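Local coordinates for protein carboxypeptidase A (Helicoverpa armigera, PDB 1JQG) that probably acts as a zinc-dependent metallocarboxypeptidase, removing residues from the C-terminal end of peptides, and is made as a pro-protein with an activation segment, at residues V31-M34 / D35-K38; H41-E44 / N45-L49; D128-L131 / Q132-K136. One frame throughout, in Å; residues are numbered along the deposited sequence.

Interaction 1 of 3, residues V31-M34 / D35-K38; sequences VASM and DQVK
The carbonyl oxygen S33 O takes two backbone N-H groups from the first turn of a helix. V37 N meets S33 O at 3.3 Å, with an angle of 146° at the hydrogen. Q36 N comes to S33 O at 3.4 Å and is bent further. Both bonds are weak. One residue further along, K38 N makes a third weak bond to M34 O, at 3.4 Å.

S33 holds the N-cap position. Its OG lies between the backbone N and the carbonyl carbon (chi1 66°). This turns the hydroxyl to the start of the helix, with OG 3.5 Å from D35 N.

Q36 runs the other way. Its side chain is stretched out and lies back along the incoming loop, toward A32. On the way Q36 CG passes 3.7 Å from S33 OG. V31 and Q36 run antiparallel to each other, V31 CG1 lying 4.0 Å from Q36 CB. The apolar contact is between the two valines. Their side chains are roughly perpendicular, with V31 CG2 3.9 Å from V37 CG2.

The contact is the turn from strand 25-30 into helix 34-46, within the antiparallel alpha/beta activation segment. V31 touches A55 and Q36 touches V82. V37 touches P57 and also Y360 of the carboxypeptidase part, where the activation segment meets the enzyme.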
loop_
_atom_site.group_PDB
_atom_site.type_symbol
_atom_site.label_atom_id
_atom_site.label_comp_id
_atom_site.label_asym_id
_atom_site.label_seq_id
_atom_site.Cartn_x
_atom_site.Cartn_y
_atom_site.Cartn_z
ATOM N N VAL A 31 -11.353 17.691 13.234
ATOM C CA VAL A 31 -11.832 17.359 14.567
ATOM C C VAL A 31 -10.980 18.051 15.622
ATOM O O VAL A 31 -9.771 18.148 15.489
ATOM C CB VAL A 31 -11.885 15.829 14.814
ATOM C CG1 VAL A 31 -12.964 15.212 13.920
ATOM C CG2 VAL A 31 -10.521 15.217 14.570
ATOM N N ALA A 32 -11.617 18.519 16.686
ATOM C CA ALA A 32 -10.930 19.230 17.762
ATOM C C ALA A 32 -10.523 18.305 18.902
ATOM O O ALA A 32 -9.455 18.484 19.464
ATOM C CB ALA A 32 -11.850 20.302 18.339
ATOM N N SER A 33 -11.375 17.376 19.307
ATOM C CA SER A 33 -11.074 16.483 20.420
ATOM C C SER A 33 -11.211 15.005 20.067
ATOM O O SER A 33 -11.561 14.611 18.956
ATOM C CB SER A 33 -12.016 16.816 21.590
ATOM O OG SER A 33 -13.316 16.466 21.100
ATOM N N MET A 34 -10.910 14.147 21.043
ATOM C CA MET A 34 -11.027 12.704 20.905
ATOM C C MET A 34 -12.488 12.273 20.765
ATOM O O MET A 34 -12.787 11.379 19.995
ATOM C CB MET A 34 -10.430 11.963 22.109
ATOM C CG MET A 34 -8.925 12.114 22.216
ATOM S SD MET A 34 -8.098 11.164 20.922
ATOM C CE MET A 34 -8.417 9.510 21.542
ATOM N N ASP A 35 -13.393 12.942 21.444
ATOM C CA ASP A 35 -14.814 12.717 21.432
ATOM C C ASP A 35 -15.372 12.780 20.005
ATOM O O ASP A 35 -16.207 11.969 19.605
ATOM C CB ASP A 35 -15.540 13.724 22.331
ATOM C CG ASP A 35 -17.003 13.382 22.529
ATOM O OD1 ASP A 35 -17.274 12.499 23.392
ATOM O OD2 ASP A 35 -17.836 13.994 21.822
ATOM N N GLN A 36 -14.861 13.698 19.208
ATOM C CA GLN A 36 -15.231 13.858 17.824
ATOM C C GLN A 36 -14.581 12.836 16.887
ATOM O O GLN A 36 -15.107 12.469 15.814
ATOM C CB GLN A 36 -14.861 15.291 17.418
ATOM C CG GLN A 36 -15.632 16.349 18.178
ATOM C CD GLN A 36 -15.414 17.756 17.640
ATOM O OE1 GLN A 36 -16.328 18.581 17.549
ATOM N NE2 GLN A 36 -14.147 17.990 17.286
ATOM N N VAL A 37 -13.359 12.381 17.238
ATOM C CA VAL A 37 -12.676 11.351 16.472
ATOM C C VAL A 37 -13.536 10.093 16.353
ATOM O O VAL A 37 -13.599 9.483 15.294
ATOM C CB VAL A 37 -11.314 10.993 17.074
ATOM C CG1 VAL A 37 -10.614 9.895 16.298
ATOM C CG2 VAL A 37 -10.375 12.203 17.076
ATOM N N LYS A 38 -14.165 9.695 17.446
ATOM C CA LYS A 38 -15.057 8.561 17.534
ATOM C C LYS A 38 -16.374 8.879 16.811
ATOM O O LYS A 38 -16.905 8.144 15.985
ATOM C CB LYS A 38 -15.351 8.230 19.005
ATOM C CG LYS A 38 -15.195 6.836 19.552
ATOM C CD LYS A 38 -15.853 5.764 18.694
ATOM C CE LYS A 38 -15.366 4.377 19.105
ATOM N NZ LYS A 38 -15.459 4.251 20.598
#

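Interaction 2 of 3, residues H41-E44 / N45-L49; sequences HDFE and NDLML
L49 N bonds E44 O at 2.9 Å and almost straight, at 177°. With M48 N to N45 O at 3.0 Å, it forms a Schellman motif. M48 has positive phi and ends the helix. Before it the regular i to i+4 bonds hold. D46 N meets D42 O at 2.9 Å, and L47 N meets F43 O at 3.0 Å.

Two side-chain pairs follow the same spacing. H41 has CG anti to its N (chi1 -176°), which brings one face of its ring against N45. The end of the N45 amide lies over the centre of that face, the two planes 47° apart. With a serine in place of H41, the N45 amide would probably lose the ring face it rests on, and Y360 its stacking partner.

F43 and L47 run alongside each other, F43 CZ 3.8 Å from L47 CD2. E44 and L49 are an i to i+5 pair and meet crosswise, with E44 CG 4.2 Å from L49 CD1.

This is the C-terminal end of helix 34-46. H41 stacks on Y360, and H41 ND1 makes a weak hydrogen bond to D54 OD2. F43 stacks on F76 of helix 70-80, and E44 and L49 pack on V63 of strand 61-65.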
loop_
_atom_site.group_PDB
_atom_site.type_symbol
_atom_site.label_atom_id
_atom_site.label_comp_id
_atom_site.label_asym_id
_atom_site.label_seq_id
_atom_site.Cartn_x
_atom_site.Cartn_y
_atom_site.Cartn_z
ATOM N N HIS A 41 -15.893 8.985 12.982
ATOM C CA HIS A 41 -15.461 7.674 12.530
ATOM C C HIS A 41 -16.621 6.712 12.359
ATOM O O HIS A 41 -16.752 6.144 11.281
ATOM C CB HIS A 41 -14.436 7.059 13.486
ATOM C CG HIS A 41 -13.899 5.746 13.004
ATOM N ND1 HIS A 41 -12.982 5.646 11.985
ATOM C CD2 HIS A 41 -14.160 4.475 13.413
ATOM C CE1 HIS A 41 -12.705 4.374 11.782
ATOM N NE2 HIS A 41 -13.404 3.638 12.637
ATOM N N ASP A 42 -17.471 6.574 13.355
ATOM C CA ASP A 42 -18.637 5.709 13.329
ATOM C C ASP A 42 -19.631 6.173 12.264
ATOM O O ASP A 42 -20.228 5.360 11.558
ATOM C CB ASP A 42 -19.314 5.693 14.705
ATOM C CG ASP A 42 -18.452 5.097 15.794
ATOM O OD1 ASP A 42 -17.538 4.309 15.463
ATOM O OD2 ASP A 42 -18.684 5.397 16.977
ATOM N N PHE A 43 -19.801 7.497 12.148
ATOM C CA PHE A 43 -20.749 8.053 11.191
ATOM C C PHE A 43 -20.358 7.693 9.753
ATOM O O PHE A 43 -21.154 7.210 8.969
ATOM C CB PHE A 43 -20.824 9.565 11.322
ATOM C CG PHE A 43 -21.730 10.230 10.319
ATOM C CD1 PHE A 43 -23.093 10.005 10.338
ATOM C CD2 PHE A 43 -21.219 11.106 9.383
ATOM C CE1 PHE A 43 -23.947 10.606 9.427
ATOM C CE2 PHE A 43 -22.056 11.729 8.468
ATOM C CZ PHE A 43 -23.415 11.473 8.491
ATOM N N GLU A 44 -19.088 7.881 9.436
ATOM C CA GLU A 44 -18.532 7.537 8.142
ATOM C C GLU A 44 -18.776 6.057 7.840
ATOM O O GLU A 44 -19.027 5.716 6.686
ATOM C CB GLU A 44 -17.019 7.901 8.110
ATOM C CG GLU A 44 -16.762 9.408 8.181
ATOM C CD GLU A 44 -15.296 9.741 8.390
ATOM O OE1 GLU A 44 -14.580 9.043 9.134
ATOM O OE2 GLU A 44 -14.794 10.727 7.801
ATOM N N ASN A 45 -18.659 5.205 8.862
ATOM C CA ASN A 45 -18.809 3.775 8.704
ATOM C C ASN A 45 -20.241 3.340 8.438
ATOM O O ASN A 45 -20.498 2.587 7.492
ATOM C CB ASN A 45 -18.256 3.041 9.926
ATOM C CG ASN A 45 -16.748 2.934 9.906
ATOM O OD1 ASN A 45 -16.007 3.923 9.880
ATOM N ND2 ASN A 45 -16.203 1.722 9.906
ATOM N N ASP A 46 -21.179 3.908 9.180
ATOM C CA ASP A 46 -22.598 3.581 9.034
ATOM C C ASP A 46 -23.158 4.121 7.723
ATOM O O ASP A 46 -24.127 3.627 7.144
ATOM C CB ASP A 46 -23.417 4.173 10.188
ATOM C CG ASP A 46 -22.970 3.654 11.542
ATOM O OD1 ASP A 46 -22.897 4.477 12.473
ATOM O OD2 ASP A 46 -22.693 2.440 11.671
ATOM N N LEU A 47 -22.536 5.180 7.193
ATOM C CA LEU A 47 -22.927 5.757 5.920
ATOM C C LEU A 47 -22.138 5.102 4.797
ATOM O O LEU A 47 -22.371 5.341 3.637
ATOM C CB LEU A 47 -22.720 7.259 5.886
ATOM C CG LEU A 47 -23.721 8.083 5.062
ATOM C CD1 LEU A 47 -25.147 7.763 5.500
ATOM C CD2 LEU A 47 -23.548 9.606 5.175
ATOM N N MET A 48 -21.225 4.232 5.148
ATOM C CA MET A 48 -20.319 3.533 4.239
ATOM C C MET A 48 -19.581 4.437 3.260
ATOM O O MET A 48 -19.648 4.277 2.039
ATOM C CB MET A 48 -21.042 2.398 3.508
ATOM C CG MET A 48 -21.622 1.320 4.422
ATOM S SD MET A 48 -22.727 0.152 3.638
ATOM C CE MET A 48 -24.182 1.073 3.266
ATOM N N LEU A 49 -18.924 5.458 3.786
ATOM C CA LEU A 49 -18.166 6.409 2.983
ATOM C C LEU A 49 -16.734 5.933 2.735
ATOM O O LEU A 49 -16.198 5.129 3.481
ATOM C CB LEU A 49 -18.118 7.802 3.649
ATOM C CG LEU A 49 -19.503 8.372 4.022
ATOM C CD1 LEU A 49 -19.366 9.586 4.937
ATOM C CD2 LEU A 49 -20.252 8.688 2.724
#

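Interaction 3 of 3, residues D128-L131 / Q132-K136; sequences DAYL and QELAK
Helix 124-137 packs against the mixed sheet of the carboxypeptidase part, and this contact is two of its successive turns. The main backbone bonds are of the i to i+4 kind. L134 N meets Y130 O at 3.1 Å. E133 N bonds A129 O at 3.2 Å, in the carbonyl plane, and also makes a weak i to i+3 bond to Y130 O. A135 N to L131 O is weak too, at 3.4 Å.

Y130 and L134 form the main apolar pair. A chi1 of 175° swings the Y130 ring along the helix toward L134. Both methyls of L134 come to the outer part of the ring from the same side. L134 CD1 is 3.6 Å from Y130 CE1, and L134 CD2 is 3.9 Å from Y130 CZ. The approach is oblique to the ring.

On another side of the helix D128 and Q132 meet. The D128 carboxylate and the Q132 amide stand nearly upright to each other, their planes 79° apart. The charge of D128 is answered elsewhere, by a salt bridge from OD2 to K157.

E133 lays its CG over the backbone of the turn before, 3.2 Å from A129 O. E133 OE2 is met by K136 NZ at 2.8 Å, on the syn side of the carboxylate and 27° out of its plane. This salt bridge links residues one turn apart. R113 gives the same oxygen a long, weak ion pair.

The helix packs on strands 142-149 and 155-161 and touches helix 187-200. L131 lies on V144 of the first strand and on K157 and L159 of the second, and L134 also reaches L159. Y130 and L134 touch I200 of helix 187-200.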
loop_
_atom_site.group_PDB
_atom_site.type_symbol
_atom_site.label_atom_id
_atom_site.label_comp_id
_atom_site.label_asym_id
_atom_site.label_seq_id
_atom_site.Cartn_x
_atom_site.Cartn_y
_atom_site.Cartn_z
ATOM N N ASP A 128 3.565 -8.531 -15.189
ATOM C CA ASP A 128 3.596 -9.986 -15.255
ATOM C C ASP A 128 4.572 -10.457 -16.323
ATOM O O ASP A 128 5.312 -11.438 -16.174
ATOM C CB ASP A 128 2.201 -10.520 -15.560
ATOM C CG ASP A 128 2.142 -12.019 -15.540
ATOM O OD1 ASP A 128 2.230 -12.530 -16.667
ATOM O OD2 ASP A 128 2.022 -12.619 -14.440
ATOM N N ALA A 129 4.539 -9.815 -17.492
ATOM C CA ALA A 129 5.439 -10.183 -18.592
ATOM C C ALA A 129 6.880 -9.822 -18.257
ATOM O O ALA A 129 7.817 -10.553 -18.550
ATOM C CB ALA A 129 5.082 -9.523 -19.911
ATOM N N TYR A 130 7.074 -8.649 -17.656
ATOM C CA TYR A 130 8.369 -8.129 -17.275
ATOM C C TYR A 130 9.101 -9.086 -16.331
ATOM O O TYR A 130 10.276 -9.358 -16.556
ATOM C CB TYR A 130 8.214 -6.763 -16.611
ATOM C CG TYR A 130 9.488 -6.149 -16.039
ATOM C CD1 TYR A 130 10.605 -5.958 -16.850
ATOM C CD2 TYR A 130 9.560 -5.763 -14.713
ATOM C CE1 TYR A 130 11.747 -5.359 -16.357
ATOM C CE2 TYR A 130 10.712 -5.206 -14.187
ATOM C CZ TYR A 130 11.795 -4.982 -15.029
ATOM O OH TYR A 130 12.888 -4.390 -14.471
ATOM N N LEU A 131 8.408 -9.529 -15.284
ATOM C CA LEU A 131 8.984 -10.486 -14.346
ATOM C C LEU A 131 9.562 -11.715 -15.011
ATOM O O LEU A 131 10.612 -12.198 -14.579
ATOM C CB LEU A 131 7.961 -10.939 -13.284
ATOM C CG LEU A 131 7.350 -9.813 -12.430
ATOM C CD1 LEU A 131 6.430 -10.384 -11.355
ATOM C CD2 LEU A 131 8.440 -8.906 -11.858
ATOM N N GLN A 132 8.831 -12.247 -15.995
ATOM C CA GLN A 132 9.265 -13.431 -16.742
ATOM C C GLN A 132 10.447 -13.190 -17.645
ATOM O O GLN A 132 11.272 -14.074 -17.889
ATOM C CB GLN A 132 8.094 -13.988 -17.559
ATOM C CG GLN A 132 6.977 -14.538 -16.696
ATOM C CD GLN A 132 5.740 -14.875 -17.489
ATOM O OE1 GLN A 132 4.675 -14.255 -17.341
ATOM N NE2 GLN A 132 5.866 -15.842 -18.362
ATOM N N GLU A 133 10.619 -11.984 -18.134
ATOM C CA GLU A 133 11.684 -11.597 -19.030
ATOM C C GLU A 133 12.977 -11.433 -18.259
ATOM O O GLU A 133 14.108 -11.779 -18.678
ATOM C CB GLU A 133 11.362 -10.310 -19.786
ATOM C CG GLU A 133 10.162 -10.431 -20.734
ATOM C CD GLU A 133 10.384 -11.510 -21.795
ATOM O OE1 GLU A 133 11.349 -11.285 -22.560
ATOM O OE2 GLU A 133 9.622 -12.497 -21.830
ATOM N N LEU A 134 12.832 -10.998 -17.028
ATOM C CA LEU A 134 13.955 -10.813 -16.118
ATOM C C LEU A 134 14.583 -12.148 -15.776
ATOM O O LEU A 134 15.822 -12.300 -15.778
ATOM C CB LEU A 134 13.403 -10.096 -14.868
ATOM C CG LEU A 134 14.080 -8.800 -14.451
ATOM C CD1 LEU A 134 14.235 -7.797 -15.584
ATOM C CD2 LEU A 134 13.283 -8.156 -13.313
ATOM N N ALA A 135 13.727 -13.174 -15.569
ATOM C CA ALA A 135 14.258 -14.503 -15.263
ATOM C C ALA A 135 14.979 -15.187 -16.422
ATOM O O ALA A 135 15.764 -16.112 -16.174
ATOM C CB ALA A 135 13.175 -15.447 -14.744
ATOM N N LYS A 136 14.711 -14.754 -17.646
ATOM C CA LYS A 136 15.455 -15.198 -18.825
ATOM C C LYS A 136 16.828 -14.553 -19.011
ATOM O O LYS A 136 17.764 -15.198 -19.429
ATOM C CB LYS A 136 14.643 -14.833 -20.078
ATOM C CG LYS A 136 13.329 -15.593 -20.178
ATOM C CD LYS A 136 12.621 -15.273 -21.493
ATOM C CE LYS A 136 11.117 -15.616 -21.400
ATOM N NZ LYS A 136 10.393 -15.083 -22.596
#

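How the interactions relate
Interactions 1 and 2 belong to one element. Interaction 1 starts helix 34-46 and interaction 2 ends it, with their centres 15 Å apart. They follow closely in sequence but do not otherwise touch. Y360 of the carboxypeptidase part touches V37 in the first and stacks on H41 in the second, consistent with one face of this helix lying against the enzyme. The H41 side chain is about 14 Å from the zinc ion, which H181, E184 and H306 bind. Interaction 3 lies on the opposite side of the chain's centre, in the carboxypeptidase part. Its centre is 49 Å from that of interaction 1 and 43 Å from that of interaction 2.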